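Local coordinates for protein enoyl-CoA hydratase subunit I (Geobacillus kaustophilus, PDB 2QQ3) that probably acts as a hydro-lyase of the enoyl-CoA hydratase/isomerase family, adding water across the double bond of enoyl-CoA thioesters, at residues I99-G104 against L185-T190. Numbering follows the deposited sequence.
Sequences IAAVNG and LLMEET
The carbonyl oxygen of Leu186 is gripped twice by Thr190, whose hydroxyl then rests on the methyl of Ala101. Besides the helical bond from Thr190 N, Thr190 OG1 donates to Leu186 O at 2.8 Å, reaching it from above the carbonyl plane with a C=O...O angle of 135°. This bond would help hold the Thr190 side chain in its rotamer: OG1 lies 3.5 Å from Ala101 CB, and CG2, anti to the backbone N, touches the same methyl at 3.7 Å. Thr190 CG2 also meets Ile99 CG2 at 4.1 Å, the two side chains passing alongside and pointing opposite ways. Ala101 CB is flanked further by Met187, whose chain folds back through two successive turns of the same sense (chi2 -45°, chi3 -63°) to bring SD to 3.9 Å. Toward the strand end, Leu186 CD2 presses on the backbone at Val102 and Asn103, closing tightly to 3.2 Å from Asn103 CA. The amide of Asn103 is engaged on the strand 52-57 side, where OD1 accepts from Gly57 N. No hydrogen bond joins the two segments; strand 99-102 and helix 186-190 run nearly antiparallel, their axes approaching to 8.9 Å. Leu186 also touches Val121 and Val181, and Thr190 reaches Val121 and Val54, so the first turn of helix 186-197 spans four neighbouring parallel strands. Such apolar helix-on-sheet packing belongs to the layered core of the crotonase fold.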
loop_
_atom_site.group_PDB
_atom_site.type_symbol
_atom_site.label_atom_id
_atom_site.label_comp_id
_atom_site.label_asym_id
_atom_site.label_seq_id
_atom_site.Cartn_x
_atom_site.Cartn_y
_atom_site.Cartn_z
ATOM N N ILE C 99 1.452 26.746 -10.232
ATOM C CA ILE C 99 1.682 26.660 -11.666
ATOM C C ILE C 99 3.127 26.995 -12.019
ATOM O O ILE C 99 3.673 27.995 -11.550
ATOM C CB ILE C 99 0.789 27.642 -12.441
ATOM C CG1 ILE C 99 -0.685 27.376 -12.132
ATOM C CG2 ILE C 99 1.069 27.512 -13.933
ATOM C CD1 ILE C 99 -1.628 28.420 -12.726
ATOM N N ALA C 100 3.745 26.155 -12.841
ATOM C CA ALA C 100 5.112 26.414 -13.267
ATOM C C ALA C 100 5.069 27.030 -14.657
ATOM O O ALA C 100 4.497 26.448 -15.584
ATOM C CB ALA C 100 5.923 25.129 -13.299
ATOM N N ALA C 101 5.645 28.224 -14.783
ATOM C CA ALA C 101 5.729 28.918 -16.064
ATOM C C ALA C 101 7.169 28.684 -16.498
ATOM O O ALA C 101 8.066 29.464 -16.165
ATOM C CB ALA C 101 5.456 30.407 -15.888
ATOM N N VAL C 102 7.382 27.593 -17.225
ATOM C CA VAL C 102 8.716 27.211 -17.671
ATOM C C VAL C 102 9.159 28.020 -18.883
ATOM O O VAL C 102 8.816 27.700 -20.026
ATOM C CB VAL C 102 8.770 25.702 -17.996
ATOM C CG1 VAL C 102 10.210 25.283 -18.286
ATOM C CG2 VAL C 102 8.215 24.897 -16.820
ATOM N N ASN C 103 9.932 29.069 -18.614
ATOM C CA ASN C 103 10.426 29.970 -19.650
ATOM C C ASN C 103 11.595 29.443 -20.481
ATOM O O ASN C 103 11.904 29.992 -21.540
ATOM C CB ASN C 103 10.816 31.312 -19.015
ATOM C CG ASN C 103 11.838 31.156 -17.909
ATOM O OD1 ASN C 103 11.592 30.477 -16.908
ATOM N ND2 ASN C 103 12.999 31.781 -18.085
ATOM N N GLY C 104 12.248 28.387 -20.016
ATOM C CA GLY C 104 13.368 27.850 -20.771
ATOM C C GLY C 104 13.860 26.533 -20.209
ATOM O O GLY C 104 13.058 25.707 -19.777
ATOM N N LEU C 185 4.903 35.151 -24.943
ATOM C CA LEU C 185 3.537 35.086 -24.440
ATOM C C LEU C 185 3.417 34.280 -23.147
ATOM O O LEU C 185 2.376 34.302 -22.489
ATOM C CB LEU C 185 2.614 34.477 -25.496
ATOM C CG LEU C 185 2.537 35.192 -26.848
ATOM C CD1 LEU C 185 1.505 34.487 -27.717
ATOM C CD2 LEU C 185 2.167 36.659 -26.653
ATOM N N LEU C 186 4.482 33.578 -22.782
ATOM C CA LEU C 186 4.473 32.744 -21.585
ATOM C C LEU C 186 3.849 33.351 -20.330
ATOM O O LEU C 186 2.874 32.816 -19.805
ATOM C CB LEU C 186 5.888 32.280 -21.244
ATOM C CG LEU C 186 5.937 31.362 -20.017
ATOM C CD1 LEU C 186 5.082 30.124 -20.267
ATOM C CD2 LEU C 186 7.369 30.965 -19.729
ATOM N N MET C 187 4.407 34.456 -19.842
ATOM C CA MET C 187 3.886 35.073 -18.625
ATOM C C MET C 187 2.474 35.625 -18.781
ATOM O O MET C 187 1.695 35.631 -17.825
ATOM C CB MET C 187 4.825 36.177 -18.130
ATOM C CG MET C 187 6.178 35.669 -17.641
ATOM S SD MET C 187 6.056 34.210 -16.568
ATOM C CE MET C 187 5.132 34.854 -15.170
ATOM N N GLU C 188 2.146 36.089 -19.981
ATOM C CA GLU C 188 0.813 36.618 -20.238
ATOM C C GLU C 188 -0.191 35.471 -20.158
ATOM O O GLU C 188 -1.240 35.593 -19.529
ATOM C CB GLU C 188 0.753 37.270 -21.626
ATOM C CG GLU C 188 -0.580 37.934 -21.939
ATOM C CD GLU C 188 -0.600 38.588 -23.309
ATOM O OE1 GLU C 188 0.294 39.416 -23.586
ATOM O OE2 GLU C 188 -1.510 38.279 -24.108
ATOM N N GLU C 189 0.145 34.355 -20.797
ATOM C CA GLU C 189 -0.715 33.176 -20.795
ATOM C C GLU C 189 -0.844 32.629 -19.373
ATOM O O GLU C 189 -1.944 32.345 -18.900
ATOM C CB GLU C 189 -0.123 32.075 -21.682
ATOM C CG GLU C 189 0.089 32.439 -23.149
ATOM C CD GLU C 189 -1.211 32.641 -23.905
ATOM O OE1 GLU C 189 -2.145 31.833 -23.704
ATOM O OE2 GLU C 189 -1.292 33.595 -24.708
ATOM N N THR C 190 0.294 32.474 -18.704
ATOM C CA THR C 190 0.328 31.944 -17.346
ATOM C C THR C 190 -0.452 32.814 -16.361
ATOM O O THR C 190 -1.267 32.304 -15.590
ATOM C CB THR C 190 1.780 31.796 -16.859
ATOM O OG1 THR C 190 2.487 30.930 -17.756
ATOM C CG2 THR C 190 1.821 31.202 -15.452
#